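Local coordinates for protein 2-dehydropantoate 2-reductase (PDB 3WFI) that acts as a D-mandelate dehydrogenase of the ketopantoate reductase family, binding NAD(H) in a Rossmann-type domain and interconverting D-mandelate with its 2-keto acid, at residues Met18-Gly23 with Ala55-Val60; Ala6-Met11 with Ala33-Gln38; Gly132-Gly135 with Val139-Phe142; Asn121-Asn126 with Ala158-Leu163. One frame throughout, in Å; residues are numbered along the deposited sequence.

Contact 1. Residues Met18-Gly23 with Ala55-Val60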
loop_
_atom_site.group_PDB
_atom_site.type_symbol
_atom_site.label_atom_id
_atom_site.label_comp_id
_atom_site.label_asym_id
_atom_site.label_seq_id
_atom_site.Cartn_x
_atom_site.Cartn_y
_atom_site.Cartn_z
ATOM N N MET B 18 34.437 -25.810 15.353
ATOM C CA MET B 18 34.940 -26.699 14.321
ATOM C C MET B 18 36.196 -26.106 13.662
ATOM O O MET B 18 37.189 -26.808 13.470
ATOM C CB MET B 18 33.860 -27.014 13.303
ATOM C CG MET B 18 32.757 -27.875 13.893
ATOM S SD MET B 18 31.371 -28.130 12.794
ATOM C CE MET B 18 32.025 -29.340 11.652
ATOM N N LEU B 19 36.168 -24.811 13.379
ATOM C CA LEU B 19 37.326 -24.120 12.805
ATOM C C LEU B 19 38.543 -24.125 13.728
ATOM O O LEU B 19 39.680 -24.261 13.274
ATOM C CB LEU B 19 36.961 -22.676 12.447
ATOM C CG LEU B 19 36.086 -22.563 11.199
ATOM C CD1 LEU B 19 35.407 -21.201 11.138
ATOM C CD2 LEU B 19 36.906 -22.822 9.939
ATOM N N HIS B 20 38.298 -23.937 15.015
ATOM C CA HIS B 20 39.338 -23.974 16.030
ATOM C C HIS B 20 39.997 -25.347 16.097
ATOM O O HIS B 20 41.230 -25.449 16.062
ATOM C CB HIS B 20 38.744 -23.628 17.387
ATOM C CG HIS B 20 39.662 -23.916 18.526
ATOM N ND1 HIS B 20 39.532 -25.039 19.314
ATOM C CD2 HIS B 20 40.739 -23.249 18.994
ATOM C CE1 HIS B 20 40.480 -25.041 20.232
ATOM N NE2 HIS B 20 41.225 -23.965 20.060
ATOM N N GLN B 21 39.176 -26.387 16.175
ATOM C CA GLN B 21 39.669 -27.766 16.279
ATOM C C GLN B 21 40.677 -28.129 15.189
ATOM O O GLN B 21 41.586 -28.924 15.435
ATOM C CB GLN B 21 38.527 -28.788 16.222
ATOM C CG GLN B 21 37.616 -28.913 17.427
ATOM C CD GLN B 21 36.567 -29.982 17.200
ATOM O OE1 GLN B 21 35.469 -29.694 16.738
ATOM N NE2 GLN B 21 36.918 -31.230 17.478
ATOM N N SER B 22 40.504 -27.571 13.993
ATOM C CA SER B 22 41.359 -27.891 12.846
ATOM C C SER B 22 42.601 -26.998 12.729
ATOM O O SER B 22 43.347 -27.093 11.747
ATOM C CB SER B 22 40.546 -27.806 11.556
ATOM O OG SER B 22 39.441 -28.706 11.611
ATOM N N GLY B 23 42.815 -26.130 13.717
ATOM C CA GLY B 23 44.049 -25.357 13.809
ATOM C C GLY B 23 43.947 -23.906 13.378
ATOM O O GLY B 23 44.966 -23.218 13.251
ATOM N N ALA B 55 36.693 -25.679 24.614
ATOM C CA ALA B 55 37.697 -24.951 23.878
ATOM C C ALA B 55 37.779 -23.551 24.464
ATOM O O ALA B 55 36.753 -22.891 24.644
ATOM C CB ALA B 55 37.322 -24.917 22.406
ATOM N N LYS B 56 38.989 -23.115 24.799
ATOM C CA LYS B 56 39.176 -21.780 25.351
ATOM C C LYS B 56 39.298 -20.791 24.182
ATOM O O LYS B 56 40.381 -20.313 23.844
ATOM C CB LYS B 56 40.354 -21.736 26.326
ATOM C CG LYS B 56 40.174 -22.716 27.480
ATOM C CD LYS B 56 39.217 -22.161 28.521
ATOM C CE LYS B 56 38.543 -23.270 29.318
ATOM N NZ LYS B 56 39.428 -23.852 30.367
ATOM N N LEU B 57 38.157 -20.523 23.559
ATOM C CA LEU B 57 38.097 -19.668 22.383
ATOM C C LEU B 57 38.193 -18.233 22.844
ATOM O O LEU B 57 37.489 -17.838 23.773
ATOM C CB LEU B 57 36.793 -19.874 21.614
ATOM C CG LEU B 57 36.671 -20.999 20.586
ATOM C CD1 LEU B 57 37.900 -21.886 20.482
ATOM C CD2 LEU B 57 35.426 -21.833 20.799
ATOM N N PRO B 58 39.083 -17.451 22.217
ATOM C CA PRO B 58 39.055 -16.019 22.447
ATOM C C PRO B 58 37.655 -15.446 22.158
ATOM O O PRO B 58 37.028 -15.808 21.175
ATOM C CB PRO B 58 40.074 -15.483 21.439
ATOM C CG PRO B 58 40.986 -16.617 21.164
ATOM C CD PRO B 58 40.180 -17.861 21.323
ATOM N N ILE B 59 37.157 -14.595 23.036
ATOM C CA ILE B 59 35.853 -13.974 22.819
ATOM C C ILE B 59 35.869 -12.567 23.361
ATOM O O ILE B 59 36.445 -12.299 24.430
ATOM C CB ILE B 59 34.700 -14.791 23.455
ATOM C CG1 ILE B 59 33.345 -14.163 23.122
ATOM C CG2 ILE B 59 34.874 -14.893 24.965
ATOM C CD1 ILE B 59 32.166 -15.109 23.273
ATOM N N VAL B 60 35.231 -11.667 22.617
ATOM C CA VAL B 60 35.080 -10.288 23.051
ATOM C C VAL B 60 33.636 -9.825 22.865
ATOM O O VAL B 60 32.951 -10.240 21.919
ATOM C CB VAL B 60 36.026 -9.345 22.287
ATOM C CG1 VAL B 60 37.443 -9.491 22.815
ATOM C CG2 VAL B 60 35.998 -9.624 20.794
#
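His20 and Leu57 mark the closest approach of the two backbones, with CA atoms 7.8 Å apart, where the last turn of helix 10-21 passes the connection leading into edge strand 59-61. Both belong to the Rossmann-type nucleotide-binding domain, and this helix is the first one following the opening strand of its sheet. The helix closes in a Schellman motif: Gly23, at positive phi, sends its N back to O of His20 at 2.9 Å. On the other segment Lys56 is the centre of an inverse gamma turn, with a weak bond from Leu57 N to Ala55 O, and this tight bend separates the two residues that meet the histidine. The CB of Ala55 points at the helix and lies 3.8 Å from His20 ND1. Leu57 instead covers a face. No hydrogen bond joins the segments, so the contact is apolar packing, with a methyl over a ring face, and the leucine also packs on Leu28 of strand 25-30. With CG anti to the backbone N (chi1 168°), the imidazole of His20 swings out from the helix to meet the leucine methyl. CD1 of Leu57 sits 3.5 Å from the ring centroid in a CH-pi contact. The second torsion of Leu57 is nearly eclipsed (chi2 3°), which is unusual, so the exact position of CD1, and with it this close approach, is uncertain. As modelled, CD1 of Leu57 lies nearest to CG of His20, at 3.3 Å.

Contact 2. Residues Ala6-Met11 with Ala33-Gln38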
loop_
_atom_site.group_PDB
_atom_site.type_symbol
_atom_site.label_atom_id
_atom_site.label_comp_id
_atom_site.label_asym_id
_atom_site.label_seq_id
_atom_site.Cartn_x
_atom_site.Cartn_y
_atom_site.Cartn_z
ATOM N N ALA B 6 31.374 -13.272 13.885
ATOM C CA ALA B 6 30.588 -12.080 14.261
ATOM C C ALA B 6 29.168 -12.527 14.534
ATOM O O ALA B 6 28.334 -12.595 13.618
ATOM C CB ALA B 6 30.609 -11.051 13.156
ATOM N N GLY B 7 28.918 -12.875 15.797
ATOM C CA GLY B 7 27.667 -13.512 16.208
ATOM C C GLY B 7 27.953 -14.929 16.677
ATOM O O GLY B 7 27.987 -15.867 15.873
ATOM N N ALA B 8 28.168 -15.087 17.977
ATOM C CA ALA B 8 28.548 -16.372 18.536
ATOM C C ALA B 8 27.366 -17.091 19.176
ATOM O O ALA B 8 27.492 -17.640 20.263
ATOM C CB ALA B 8 29.687 -16.197 19.533
ATOM N N GLY B 9 26.217 -17.081 18.498
ATOM C CA GLY B 9 25.061 -17.877 18.902
ATOM C C GLY B 9 25.340 -19.341 18.608
ATOM O O GLY B 9 26.496 -19.731 18.454
ATOM N N ALA B 10 24.294 -20.151 18.499
ATOM C CA ALA B 10 24.468 -21.599 18.338
ATOM C C ALA B 10 25.272 -21.952 17.076
ATOM O O ALA B 10 26.217 -22.730 17.142
ATOM C CB ALA B 10 23.116 -22.315 18.322
ATOM N N MET B 11 24.910 -21.364 15.942
ATOM C CA MET B 11 25.585 -21.667 14.674
ATOM C C MET B 11 27.008 -21.092 14.639
ATOM O O MET B 11 27.933 -21.768 14.207
ATOM C CB MET B 11 24.786 -21.133 13.479
ATOM C CG MET B 11 25.235 -21.687 12.125
ATOM S SD MET B 11 25.057 -23.481 11.929
ATOM C CE MET B 11 23.305 -23.669 12.289
ATOM N N ALA B 33 26.280 -10.347 27.068
ATOM C CA ALA B 33 27.307 -10.209 28.110
ATOM C C ALA B 33 27.540 -11.466 28.939
ATOM O O ALA B 33 28.683 -11.801 29.240
ATOM C CB ALA B 33 26.975 -9.041 29.031
ATOM N N GLU B 34 26.469 -12.158 29.315
ATOM C CA GLU B 34 26.592 -13.370 30.130
ATOM C C GLU B 34 27.237 -14.500 29.322
ATOM O O GLU B 34 27.945 -15.346 29.874
ATOM C CB GLU B 34 25.227 -13.848 30.618
ATOM C CG GLU B 34 24.336 -12.821 31.304
ATOM C CD GLU B 34 22.931 -13.360 31.542
ATOM O OE1 GLU B 34 22.773 -14.607 31.628
ATOM O OE2 GLU B 34 21.986 -12.539 31.634
ATOM N N HIS B 35 26.943 -14.518 28.021
ATOM C CA HIS B 35 27.526 -15.481 27.070
ATOM C C HIS B 35 29.031 -15.274 26.966
ATOM O O HIS B 35 29.807 -16.216 27.082
ATOM C CB HIS B 35 26.890 -15.278 25.693
ATOM C CG HIS B 35 27.155 -16.381 24.712
ATOM N ND1 HIS B 35 27.070 -17.714 25.044
ATOM C CD2 HIS B 35 27.456 -16.346 23.394
ATOM C CE1 HIS B 35 27.327 -18.455 23.980
ATOM N NE2 HIS B 35 27.564 -17.646 22.965
ATOM N N VAL B 36 29.417 -14.014 26.767
ATOM C CA VAL B 36 30.815 -13.629 26.640
ATOM C C VAL B 36 31.585 -13.986 27.916
ATOM O O VAL B 36 32.651 -14.599 27.853
ATOM C CB VAL B 36 30.950 -12.120 26.322
ATOM C CG1 VAL B 36 32.409 -11.674 26.368
ATOM C CG2 VAL B 36 30.347 -11.805 24.957
ATOM N N GLN B 37 31.034 -13.608 29.066
ATOM C CA GLN B 37 31.694 -13.819 30.353
ATOM C C GLN B 37 31.852 -15.306 30.678
ATOM O O GLN B 37 32.897 -15.730 31.174
ATOM C CB GLN B 37 30.909 -13.105 31.466
ATOM C CG GLN B 37 31.602 -13.079 32.816
ATOM C CD GLN B 37 32.907 -12.327 32.775
ATOM O OE1 GLN B 37 32.953 -11.162 32.382
ATOM N NE2 GLN B 37 33.980 -12.992 33.171
ATOM N N GLN B 38 30.822 -16.100 30.395
ATOM C CA GLN B 38 30.889 -17.547 30.659
ATOM C C GLN B 38 31.989 -18.206 29.835
ATOM O O GLN B 38 32.776 -18.987 30.364
ATOM C CB GLN B 38 29.530 -18.243 30.453
ATOM C CG GLN B 38 28.644 -18.195 31.686
ATOM C CD GLN B 38 29.320 -18.729 32.921
ATOM O OE1 GLN B 38 29.688 -19.907 32.977
ATOM N NE2 GLN B 38 29.464 -17.884 33.929
#
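The imidazole of His35 meets the carbonyl O of Ala8 at its edge, near the ring plane, while the ring of Trp32 meets it in a nearly parallel orientation and Leu133 of strand 132-135 touches it as well. This is the glycine-rich turn of the Rossmann fold: Gly7 and Gly9 fit the GxGxxG pattern between the first strand and helix 10-21, with Gly9 at the N-cap position, and Ala10 and Met11 belong to the NAD(+) site. His35 comes from the next helix, 33-42, so the bond links the turn to the helix that follows the second strand. NE2 of His35 donates to O of Ala8 at 2.7 Å, a short but bent bond with 145° at the hydrogen. The donor does not lie in the plane of the carbonyl but is tilted 27° from it. A weak bond from Ser13 OG reaches the same oxygen, while the amide of Ala8 is held by Asp30 OD1, another NAD(+) residue, so both ends of this alanine are tied down. The first torsion of His35 puts CG anti to the backbone N (chi1 -167°) and carries the ring across the gap between the helix and the turn. ND1 is bonded to the backbone N of Gly137, and with a partner on each nitrogen the ring's rotation is fixed. The CB of Ala8 also points at the helix, 4.3 Å from His35 NE2.

Contact 3. Residues Gly132-Gly135 with Val139-Phe142; sequences GLEG and VKLF
Gly132 and Lys140 grip each other through their backbones, and here the contact is tightest. Gly132 N reaches O of Lys140 at 2.9 Å, and Lys140 N returns to O of Gly132 at 2.8 Å; both bonds are nearly straight, at 160° and 162°. Val139 is drawn in against the same carbonyl: its CG1 lies 3.2 Å from Gly132 O, and its CA-H also points at that oxygen. Next along is the non-hydrogen-bonded pair Leu133-Val139, with CA atoms 4.6 Å apart, whose side chains share one face. CD1 of Leu133 meets CG2 of Val139 at 3.7 Å, and this face rests on helix 10-21, where Leu133 touches Ala10 and Val139 touches Ser13.

The two strands form an antiparallel beta hairpin, 132-135 with 138-140, at the margin of a small mixed sheet; strand 138-140 continues the sheet on its far side through bonds from Val139 to Gln45 and Asn47. Near the turn the pairing is interrupted by a classic beta bulge at Glu134 and Gly135. Ala10 and Ala131, both of the NAD(+) site, lie close to Gly132.

The solvent side is looser. Lys140 projects from the opposite face to Val139, and Glu134, bent at its second torsion (chi2 -81°), runs obliquely across the lysine chain. Its OE2 touches Lys140 CE at 3.3 Å, but the charged ends miss each other: OE2 of Glu134 and NZ of Lys140 are 4.5 Å apart, beyond a salt bridge, so the exposed pair meets mainly through carboxylate oxygen and aliphatic methylenes.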
loop_
_atom_site.group_PDB
_atom_site.type_symbol
_atom_site.label_atom_id
_atom_site.label_comp_id
_atom_site.label_asym_id
_atom_site.label_seq_id
_atom_site.Cartn_x
_atom_site.Cartn_y
_atom_site.Cartn_z
ATOM N N GLY B 132 22.273 -25.923 18.782
ATOM C CA GLY B 132 21.405 -25.438 19.851
ATOM C C GLY B 132 22.169 -24.728 20.941
ATOM O O GLY B 132 23.205 -25.220 21.383
ATOM N N LEU B 133 21.648 -23.580 21.381
ATOM C CA LEU B 133 22.218 -22.833 22.500
ATOM C C LEU B 133 21.467 -23.173 23.796
ATOM O O LEU B 133 20.356 -22.700 24.019
ATOM C CB LEU B 133 22.161 -21.333 22.206
ATOM C CG LEU B 133 22.984 -20.368 23.067
ATOM C CD1 LEU B 133 24.433 -20.808 23.181
ATOM C CD2 LEU B 133 22.906 -18.962 22.489
ATOM N N GLU B 134 22.083 -23.997 24.644
ATOM C CA GLU B 134 21.457 -24.472 25.883
ATOM C C GLU B 134 21.453 -23.392 26.954
ATOM O O GLU B 134 20.469 -23.224 27.682
ATOM C CB GLU B 134 22.191 -25.709 26.415
ATOM C CG GLU B 134 22.193 -26.898 25.460
ATOM C CD GLU B 134 20.899 -27.693 25.505
ATOM O OE1 GLU B 134 20.653 -28.351 26.539
ATOM O OE2 GLU B 134 20.134 -27.668 24.516
ATOM N N GLY B 135 22.567 -22.678 27.062
ATOM C CA GLY B 135 22.702 -21.588 28.021
ATOM C C GLY B 135 23.932 -20.769 27.692
ATOM O O GLY B 135 24.588 -21.032 26.688
ATOM N N VAL B 139 26.580 -25.107 24.303
ATOM C CA VAL B 139 25.955 -25.464 23.041
ATOM C C VAL B 139 25.810 -26.980 22.931
ATOM O O VAL B 139 26.584 -27.735 23.517
ATOM C CB VAL B 139 26.772 -24.895 21.853
ATOM C CG1 VAL B 139 26.284 -25.447 20.527
ATOM C CG2 VAL B 139 26.701 -23.375 21.830
ATOM N N LYS B 140 24.793 -27.423 22.202
ATOM C CA LYS B 140 24.690 -28.827 21.811
ATOM C C LYS B 140 24.705 -28.874 20.290
ATOM O O LYS B 140 24.002 -28.119 19.613
ATOM C CB LYS B 140 23.469 -29.514 22.429
ATOM C CG LYS B 140 22.174 -29.397 21.650
ATOM C CD LYS B 140 21.030 -30.073 22.396
ATOM C CE LYS B 140 19.677 -29.610 21.910
ATOM N NZ LYS B 140 19.613 -29.471 20.432
ATOM N N LEU B 141 25.548 -29.745 19.760
ATOM C CA LEU B 141 25.808 -29.808 18.342
ATOM C C LEU B 141 25.558 -31.229 17.917
ATOM O O LEU B 141 26.270 -32.102 18.352
ATOM C CB LEU B 141 27.272 -29.466 18.069
ATOM C CG LEU B 141 27.798 -28.055 18.434
ATOM C CD1 LEU B 141 29.282 -27.937 18.110
ATOM C CD2 LEU B 141 27.002 -26.955 17.767
ATOM N N PHE B 142 24.557 -31.478 17.085
ATOM C CA PHE B 142 24.288 -32.839 16.670
ATOM C C PHE B 142 24.130 -32.949 15.163
ATOM O O PHE B 142 23.694 -32.009 14.505
ATOM C CB PHE B 142 23.050 -33.379 17.390
ATOM C CG PHE B 142 22.591 -34.710 16.874
ATOM C CD1 PHE B 142 23.337 -35.857 17.131
ATOM C CD2 PHE B 142 21.429 -34.821 16.107
ATOM C CE1 PHE B 142 22.929 -37.094 16.652
ATOM C CE2 PHE B 142 21.014 -36.056 15.625
ATOM C CZ PHE B 142 21.768 -37.191 15.898
#

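Contact 4. Residues Asn121-Asn126 with Ala158-Leu163; sequences NIYIGN and AAAKKL
In the alpha/beta layering of the Rossmann-type domain, helix 157-168 packs against the main sheet, and Tyr123 carries the contact from strand 122-127. The short strand and helix segments cross at -56°, their axes 10.2 Å apart at closest approach. Within residues 121-126 the tyrosine alone touches 158-163, meeting Ala159, Ala160 and Leu163. Its CG stands anti to the carbonyl carbon (chi1 -58°), and the CA-CB bond already points at the helix. Leu163 lies over one face of the ring: CD2 is 4.2 Å from the centroid in a CH-pi contact and nearest to CG of Tyr123, at 3.9 Å, displaced from the ring centre toward the rim. Farther out along the ring, CE1 of Tyr123 meets CB of Ala160 at 3.7 Å. Ala160 also rests on Leu149 and Asn151 of the neighbouring strand, so the helix straddles two strands here. At the phenol end, OH of Tyr123 lies 3.2 Å from the methyl CB of Ala159. No hydrogen bond passes between the two segments; the hydroxyl is bonded to Glu99 OE2 on another strand of the sheet. The helix is therefore held by apolar contact with the ring, while the buried hydroxyl finds its polar partner within the sheet, a bond that should restrain how the ring can shift.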
loop_
_atom_site.group_PDB
_atom_site.type_symbol
_atom_site.label_atom_id
_atom_site.label_comp_id
_atom_site.label_asym_id
_atom_site.label_seq_id
_atom_site.Cartn_x
_atom_site.Cartn_y
_atom_site.Cartn_z
ATOM N N ASN B 121 35.681 -8.822 -2.069
ATOM C CA ASN B 121 35.996 -9.613 -0.877
ATOM C C ASN B 121 34.763 -10.121 -0.123
ATOM O O ASN B 121 34.889 -10.611 1.009
ATOM C CB ASN B 121 36.860 -8.786 0.081
ATOM C CG ASN B 121 38.295 -8.594 -0.408
ATOM O OD1 ASN B 121 39.000 -7.683 0.045
ATOM N ND2 ASN B 121 38.751 -9.467 -1.292
ATOM N N ILE B 122 33.588 -10.017 -0.743
ATOM C CA ILE B 122 32.339 -10.443 -0.084
ATOM C C ILE B 122 31.837 -11.747 -0.693
ATOM O O ILE B 122 31.812 -11.916 -1.927
ATOM C CB ILE B 122 31.232 -9.371 -0.152
ATOM C CG1 ILE B 122 31.725 -8.061 0.458
ATOM C CG2 ILE B 122 29.991 -9.834 0.610
ATOM C CD1 ILE B 122 30.757 -6.902 0.328
ATOM N N TYR B 123 31.434 -12.663 0.190
ATOM C CA TYR B 123 30.925 -13.961 -0.208
ATOM C C TYR B 123 29.597 -14.196 0.514
ATOM O O TYR B 123 29.405 -13.746 1.642
ATOM C CB TYR B 123 31.934 -15.074 0.109
ATOM C CG TYR B 123 33.283 -14.871 -0.554
ATOM C CD1 TYR B 123 33.580 -15.477 -1.767
ATOM C CD2 TYR B 123 34.241 -14.036 0.020
ATOM C CE1 TYR B 123 34.794 -15.273 -2.387
ATOM C CE2 TYR B 123 35.464 -13.818 -0.587
ATOM C CZ TYR B 123 35.738 -14.450 -1.787
ATOM O OH TYR B 123 36.930 -14.236 -2.406
ATOM N N ILE B 124 28.676 -14.864 -0.165
ATOM C CA ILE B 124 27.346 -15.127 0.385
ATOM C C ILE B 124 27.138 -16.625 0.428
ATOM O O ILE B 124 27.580 -17.338 -0.476
ATOM C CB ILE B 124 26.244 -14.474 -0.461
ATOM C CG1 ILE B 124 26.433 -14.769 -1.956
ATOM C CG2 ILE B 124 26.240 -12.977 -0.230
ATOM C CD1 ILE B 124 25.206 -14.473 -2.791
ATOM N N GLY B 125 26.476 -17.107 1.475
ATOM C CA GLY B 125 26.240 -18.532 1.596
ATOM C C GLY B 125 25.036 -18.950 2.423
ATOM O O GLY B 125 24.373 -18.135 3.063
ATOM N N ASN B 126 24.756 -20.243 2.364
ATOM C CA ASN B 126 23.705 -20.872 3.156
ATOM C C ASN B 126 24.350 -21.959 3.962
ATOM O O ASN B 126 25.258 -22.625 3.471
ATOM C CB ASN B 126 22.626 -21.496 2.250
ATOM C CG ASN B 126 21.848 -20.461 1.462
ATOM O OD1 ASN B 126 21.362 -20.731 0.366
ATOM N ND2 ASN B 126 21.723 -19.264 2.016
ATOM N N ALA B 158 37.493 -18.735 -8.091
ATOM C CA ALA B 158 38.618 -19.511 -7.569
ATOM C C ALA B 158 38.832 -19.233 -6.086
ATOM O O ALA B 158 39.000 -20.161 -5.299
ATOM C CB ALA B 158 39.892 -19.204 -8.352
ATOM N N ALA B 159 38.763 -17.963 -5.708
ATOM C CA ALA B 159 38.843 -17.572 -4.307
ATOM C C ALA B 159 37.693 -18.169 -3.459
ATOM O O ALA B 159 37.906 -18.592 -2.331
ATOM C CB ALA B 159 38.878 -16.059 -4.184
ATOM N N ALA B 160 36.486 -18.193 -4.011
ATOM C CA ALA B 160 35.339 -18.789 -3.325
ATOM C C ALA B 160 35.540 -20.292 -3.138
ATOM O O ALA B 160 35.193 -20.847 -2.092
ATOM C CB ALA B 160 34.052 -18.507 -4.088
ATOM N N LYS B 161 36.110 -20.947 -4.150
ATOM C CA LYS B 161 36.379 -22.384 -4.074
ATOM C C LYS B 161 37.419 -22.708 -3.005
ATOM O O LYS B 161 37.273 -23.698 -2.280
ATOM C CB LYS B 161 36.770 -22.950 -5.446
ATOM C CG LYS B 161 35.580 -23.048 -6.396
ATOM C CD LYS B 161 35.995 -23.350 -7.827
ATOM C CE LYS B 161 34.804 -23.246 -8.770
ATOM N NZ LYS B 161 35.193 -23.419 -10.200
ATOM N N LYS B 162 38.455 -21.876 -2.890
ATOM C CA LYS B 162 39.451 -22.036 -1.819
ATOM C C LYS B 162 38.857 -21.815 -0.438
ATOM O O LYS B 162 39.165 -22.545 0.507
ATOM C CB LYS B 162 40.623 -21.073 -2.032
ATOM C CG LYS B 162 41.471 -21.439 -3.230
ATOM C CD LYS B 162 42.691 -20.528 -3.293
ATOM C CE LYS B 162 43.244 -20.422 -4.702
ATOM N NZ LYS B 162 44.262 -19.345 -4.770
ATOM N N LEU B 163 38.018 -20.793 -0.309
ATOM C CA LEU B 163 37.316 -20.546 0.933
ATOM C C LEU B 163 36.485 -21.782 1.319
ATOM O O LEU B 163 36.521 -22.226 2.471
ATOM C CB LEU B 163 36.431 -19.308 0.805
ATOM C CG LEU B 163 35.595 -18.901 2.010
ATOM C CD1 LEU B 163 36.473 -18.822 3.249
ATOM C CD2 LEU B 163 34.878 -17.578 1.763
#

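Overall arrangement
Contacts 1, 2 and 4 are buried, whereas contact 3 is at the surface. Contacts 1 and 2 use the two ends of helix 10-21, an apolar one at its C-terminal end and a hydrogen-bonded one at the glycine-rich turn; they also touch directly, through Ile59 and Val36. Contact 2 borders contact 3 as well, Ala10 and His35 packing on Leu133, so the nucleotide-binding turn lies beside the hairpin. Contact 4 stands apart, its centre about 25 Å from that of contact 2, yet it reaches the same large sheet as contact 1. Rings meet methyl groups in contacts 1 and 4, a ring nitrogen meets a carbonyl in contact 2, and backbone pairing dominates contact 3.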